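Local coordinates for DNA methyltransferase (PDB 4ONQ), which probably transfers methyl groups to cytosines in DNA, seen here as a catalytic domain with sinefungin in its cofactor pocket, at residues D225-G230 with G306-I311; S272-T277 with G281-F286. The protein carries 5 engineered substitutions. One frame throughout, in Å; residues are numbered along the deposited sequence.

Contact 1: residues D225-G230 with G306-I311; sequences DLFPGG and GFDLVI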
# COMPACT_ATOMS: atom_id res chain seq x y z
N ASP A 225 10.05 18.43 -4.37
CA ASP A 225 10.72 19.59 -4.84
C ASP A 225 10.29 19.92 -6.24
O ASP A 225 10.27 21.05 -6.63
CB ASP A 225 12.23 19.39 -4.82
CG ASP A 225 12.85 19.92 -3.56
OD1 ASP A 225 12.16 20.70 -2.87
OD2 ASP A 225 14.02 19.60 -3.27
N LEU A 226 9.93 18.91 -6.99
CA LEU A 226 9.60 19.10 -8.40
C LEU A 226 8.30 19.86 -8.65
O LEU A 226 8.18 20.54 -9.66
CB LEU A 226 9.57 17.75 -9.12
CG LEU A 226 10.88 16.96 -9.13
CD1 LEU A 226 10.67 15.60 -9.78
CD2 LEU A 226 11.96 17.74 -9.86
N PHE A 227 7.34 19.76 -7.74
CA PHE A 227 6.02 20.33 -8.01
C PHE A 227 5.46 21.24 -6.92
O PHE A 227 4.48 20.89 -6.25
CB PHE A 227 5.03 19.21 -8.31
CG PHE A 227 5.39 18.41 -9.52
CD1 PHE A 227 5.02 18.83 -10.79
CD2 PHE A 227 6.10 17.23 -9.40
CE1 PHE A 227 5.35 18.09 -11.90
CE2 PHE A 227 6.44 16.49 -10.52
CZ PHE A 227 6.06 16.92 -11.77
N PRO A 228 6.05 22.44 -6.78
CA PRO A 228 5.61 23.44 -5.80
C PRO A 228 4.28 24.09 -6.19
O PRO A 228 3.62 24.69 -5.35
CB PRO A 228 6.73 24.48 -5.83
CG PRO A 228 7.85 23.85 -6.62
CD PRO A 228 7.20 22.92 -7.56
N GLY A 229 3.94 24.03 -7.46
CA GLY A 229 2.68 24.52 -7.96
C GLY A 229 1.55 23.60 -7.59
O GLY A 229 0.40 23.91 -7.73
N GLY A 230 1.91 22.41 -7.15
CA GLY A 230 0.93 21.39 -6.93
C GLY A 230 0.99 20.41 -8.06
O GLY A 230 1.51 20.66 -9.11
N GLY A 306 -1.54 18.92 -18.12
CA GLY A 306 -1.12 17.54 -18.21
C GLY A 306 -1.01 16.86 -16.86
O GLY A 306 -0.98 17.53 -15.83
N PHE A 307 -0.95 15.53 -16.87
CA PHE A 307 -0.76 14.76 -15.64
C PHE A 307 0.71 14.65 -15.27
O PHE A 307 1.55 14.30 -16.10
CB PHE A 307 -1.38 13.37 -15.77
CG PHE A 307 -2.87 13.38 -15.78
CD1 PHE A 307 -3.58 13.75 -14.65
CD2 PHE A 307 -3.57 13.02 -16.92
CE1 PHE A 307 -4.96 13.76 -14.65
CE2 PHE A 307 -4.95 13.03 -16.93
CZ PHE A 307 -5.65 13.41 -15.79
N ASP A 308 1.03 14.95 -14.02
CA ASP A 308 2.40 14.88 -13.55
C ASP A 308 2.73 13.46 -13.13
O ASP A 308 3.82 12.95 -13.40
CB ASP A 308 2.61 15.85 -12.38
CG ASP A 308 2.31 17.29 -12.77
OD1 ASP A 308 1.59 17.98 -12.01
OD2 ASP A 308 2.80 17.74 -13.82
N LEU A 309 1.77 12.81 -12.48
CA LEU A 309 1.95 11.45 -11.99
C LEU A 309 0.73 10.59 -12.31
O LEU A 309 -0.40 11.00 -12.08
CB LEU A 309 2.20 11.46 -10.48
CG LEU A 309 2.21 10.11 -9.76
CD1 LEU A 309 3.37 9.24 -10.25
CD2 LEU A 309 2.28 10.30 -8.27
N VAL A 310 0.96 9.41 -12.88
CA VAL A 310 -0.09 8.41 -12.95
C VAL A 310 0.31 7.22 -12.09
O VAL A 310 1.42 6.71 -12.21
CB VAL A 310 -0.48 8.02 -14.40
CG1 VAL A 310 0.62 8.39 -15.37
CG2 VAL A 310 -0.85 6.54 -14.49
N ILE A 311 -0.56 6.80 -11.21
CA ILE A 311 -0.24 5.81 -10.23
C ILE A 311 -1.38 4.81 -10.11
O ILE A 311 -2.50 5.18 -10.07
CB ILE A 311 0.07 6.48 -8.88
CG1 ILE A 311 0.26 5.48 -7.77
CG2 ILE A 311 -1.03 7.42 -8.49
CD1 ILE A 311 0.77 6.08 -6.50

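Contact 2: residues S272-T277 with G281-F286; sequences SWWEQT and GNLIHF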
# COMPACT_ATOMS: atom_id res chain seq x y z
N SER A 272 -14.89 11.81 1.32
CA SER A 272 -14.93 12.25 2.71
C SER A 272 -13.56 12.75 3.16
O SER A 272 -13.46 13.82 3.76
CB SER A 272 -15.42 11.14 3.63
OG SER A 272 -16.81 10.95 3.50
N TRP A 273 -12.52 11.98 2.85
CA TRP A 273 -11.16 12.38 3.18
C TRP A 273 -10.77 13.70 2.52
O TRP A 273 -10.06 14.53 3.10
CB TRP A 273 -10.17 11.29 2.75
CG TRP A 273 -8.74 11.69 2.94
CD1 TRP A 273 -8.02 11.61 4.10
CD2 TRP A 273 -7.86 12.22 1.95
NE1 TRP A 273 -6.74 12.07 3.89
CE2 TRP A 273 -6.61 12.44 2.58
CE3 TRP A 273 -7.99 12.52 0.59
CZ2 TRP A 273 -5.52 12.96 1.89
CZ3 TRP A 273 -6.89 13.03 -0.09
CH2 TRP A 273 -5.67 13.25 0.57
N TRP A 274 -11.20 13.88 1.29
CA TRP A 274 -10.85 15.02 0.51
C TRP A 274 -11.40 16.25 1.14
O TRP A 274 -10.75 17.25 1.22
CB TRP A 274 -11.34 14.86 -0.91
CG TRP A 274 -10.87 15.88 -1.88
CD1 TRP A 274 -11.49 17.05 -2.24
CD2 TRP A 274 -9.69 15.85 -2.69
NE1 TRP A 274 -10.79 17.70 -3.17
CE2 TRP A 274 -9.70 17.05 -3.48
CE3 TRP A 274 -8.65 14.98 -2.82
CZ2 TRP A 274 -8.71 17.34 -4.35
CZ3 TRP A 274 -7.65 15.29 -3.69
CH2 TRP A 274 -7.69 16.44 -4.45
N GLU A 275 -12.62 16.19 1.58
CA GLU A 275 -13.20 17.25 2.33
C GLU A 275 -12.63 17.49 3.70
O GLU A 275 -12.43 18.60 4.07
CB GLU A 275 -14.68 17.07 2.41
CG GLU A 275 -15.26 17.16 1.04
CD GLU A 275 -16.70 16.75 0.97
OE1 GLU A 275 -17.39 16.74 1.99
OE2 GLU A 275 -17.14 16.48 -0.14
N GLN A 276 -12.37 16.44 4.43
CA GLN A 276 -11.92 16.51 5.77
C GLN A 276 -10.57 17.13 5.88
O GLN A 276 -10.22 17.67 6.89
CB GLN A 276 -11.97 15.14 6.41
CG GLN A 276 -13.38 14.76 6.83
CD GLN A 276 -13.54 13.33 7.27
OE1 GLN A 276 -12.64 12.73 7.79
NE2 GLN A 276 -14.71 12.79 7.08
N THR A 277 -9.79 17.00 4.85
CA THR A 277 -8.48 17.56 4.84
C THR A 277 -8.49 18.88 4.15
O THR A 277 -7.47 19.41 3.90
CB THR A 277 -7.43 16.64 4.22
OG1 THR A 277 -7.87 16.18 2.95
CG2 THR A 277 -7.21 15.50 5.08
N GLY A 281 -8.06 21.80 -4.05
CA GLY A 281 -7.98 21.26 -5.37
C GLY A 281 -9.16 20.44 -5.78
O GLY A 281 -10.09 20.32 -5.06
N ASN A 282 -9.13 19.93 -6.97
CA ASN A 282 -10.26 19.20 -7.49
C ASN A 282 -10.20 17.70 -7.55
O ASN A 282 -9.33 17.16 -8.14
CB ASN A 282 -10.45 19.66 -8.89
CG ASN A 282 -11.55 20.61 -8.99
OD1 ASN A 282 -11.35 21.75 -9.26
ND2 ASN A 282 -12.73 20.15 -8.70
N LEU A 283 -11.18 17.02 -7.01
CA LEU A 283 -11.19 15.60 -7.06
C LEU A 283 -12.24 15.11 -8.05
O LEU A 283 -13.37 15.41 -7.95
CB LEU A 283 -11.43 15.07 -5.66
CG LEU A 283 -11.77 13.62 -5.53
CD1 LEU A 283 -10.66 12.70 -5.97
CD2 LEU A 283 -12.28 13.26 -4.16
N ILE A 284 -11.83 14.34 -9.02
CA ILE A 284 -12.76 13.87 -10.02
C ILE A 284 -12.84 12.37 -10.09
O ILE A 284 -11.87 11.73 -10.35
CB ILE A 284 -12.39 14.40 -11.38
CG1 ILE A 284 -12.37 15.90 -11.34
CG2 ILE A 284 -13.39 13.99 -12.41
CD1 ILE A 284 -11.99 16.52 -12.64
N HIS A 285 -14.02 11.82 -9.91
CA HIS A 285 -14.19 10.37 -9.89
C HIS A 285 -14.76 9.78 -11.18
O HIS A 285 -15.70 10.32 -11.77
CB HIS A 285 -15.03 9.92 -8.69
CG HIS A 285 -14.23 9.59 -7.47
ND1 HIS A 285 -13.20 8.67 -7.49
CD2 HIS A 285 -14.30 10.05 -6.20
CE1 HIS A 285 -12.67 8.58 -6.28
NE2 HIS A 285 -13.32 9.40 -5.48
N PHE A 286 -14.18 8.67 -11.61
CA PHE A 286 -14.74 7.85 -12.67
C PHE A 286 -14.91 6.45 -12.12
O PHE A 286 -14.12 6.02 -11.27
CB PHE A 286 -13.82 7.82 -13.88
CG PHE A 286 -13.80 9.09 -14.66
CD1 PHE A 286 -14.76 9.34 -15.62
CD2 PHE A 286 -12.81 10.03 -14.45
CE1 PHE A 286 -14.75 10.51 -16.35
CE2 PHE A 286 -12.78 11.20 -15.18
CZ PHE A 286 -13.76 11.45 -16.13

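Contact 1: residues D225-G230 with G306-I311
F227 meets the carboxylate of D308 where the chain enters two adjacent parallel strands, 231-236 and 309-312, of a class I, Rossmann-like methyltransferase sheet. In the loop after helix 213-220, L226 packs on F39 of a neighbouring strand. Next, the F227 side chain heads toward D308, with CG beside the backbone N and opposite the carbonyl carbon (chi1 -61°). Its CE1 comes 3.2 Å from D308 OD2, while F227 CZ lies 3.7 Å from D308 CB, so one side of the ring follows the aspartate from methylene to oxygen. Ring and carboxylate planes are 36° apart, an oblique meeting rather than a stack. With an alanine in place of F227 the ring contacts go, and a gap would probably open beside the CB and carboxylate of D308. From F227 through P228 and G229 the chain makes a type I beta turn, closed by G230 N to F227 O at 3.1 Å. G230 then leads into strand 231-236. There N232 N donates to D308 OD1; this polar hold on the carboxylate comes from the N232 backbone, and the ring contributes only packing. The same oxygen, D308 OD1, stands 3.9 Å from G230 O.

Contact 2: residues S272-T277 with G281-F286
The W274 indole carries L283 on one face and has the backbone of G281 at its edge, within the beta-alpha-beta unit formed by strand 254-260, helix 264-276 and strand 282-286. The face contact is a CH-pi interaction: L283 CB lies 3.5 Å from the centroid of the W274 five-membered ring, 15° off the ring normal. Its closest ring atom is the fusion carbon, with W274 CE2 to L283 CB at 3.4 Å. With CG trans to its N (chi1 -171°), W274 lays its indole along L283, and the two side chains run antiparallel, so that the leucine's far end comes back to the root of the tryptophan, L283 CD2 standing 3.7 Å from W274 CB. L254 and V257 of the preceding strand also touch W274, placing the indole between the helix and the sheet. Near W273, the helix ends with T277 N and T277 OG1 both donating to W273 O, from opposite faces of the carbonyl plane; the hydroxyl bond, T277 OG1 to W273 O, is 2.7 Å. That hydroxyl oxygen also sits over one face of the W273 ring. Just ahead of the strand, the polar edge of W274 meets G281: the bond from W274 NE1 to G281 O is weak, 3.3 Å long and bent to 138° at the hydrogen.

How the contacts relate
The chain between the two halves of contact 1 contains all of contact 2, and both border one mixed sheet; their centres are about 17 Å apart and their nearest atoms about 7 Å apart, so they do not touch. Contact 1 is a surface meeting of a loop with the residue leading into strand 309-312, a strand inside the sheet; none of its touching residues is buried. Contact 2 is partly buried and packs a helix on 282-286, the outermost strand at one end. The chemistry follows position: an aromatic ring beside a carboxylate whose polar partner is another strand's backbone, against an indole and leucine joined by CH-pi packing with a weak hydrogen bond at the indole's edge.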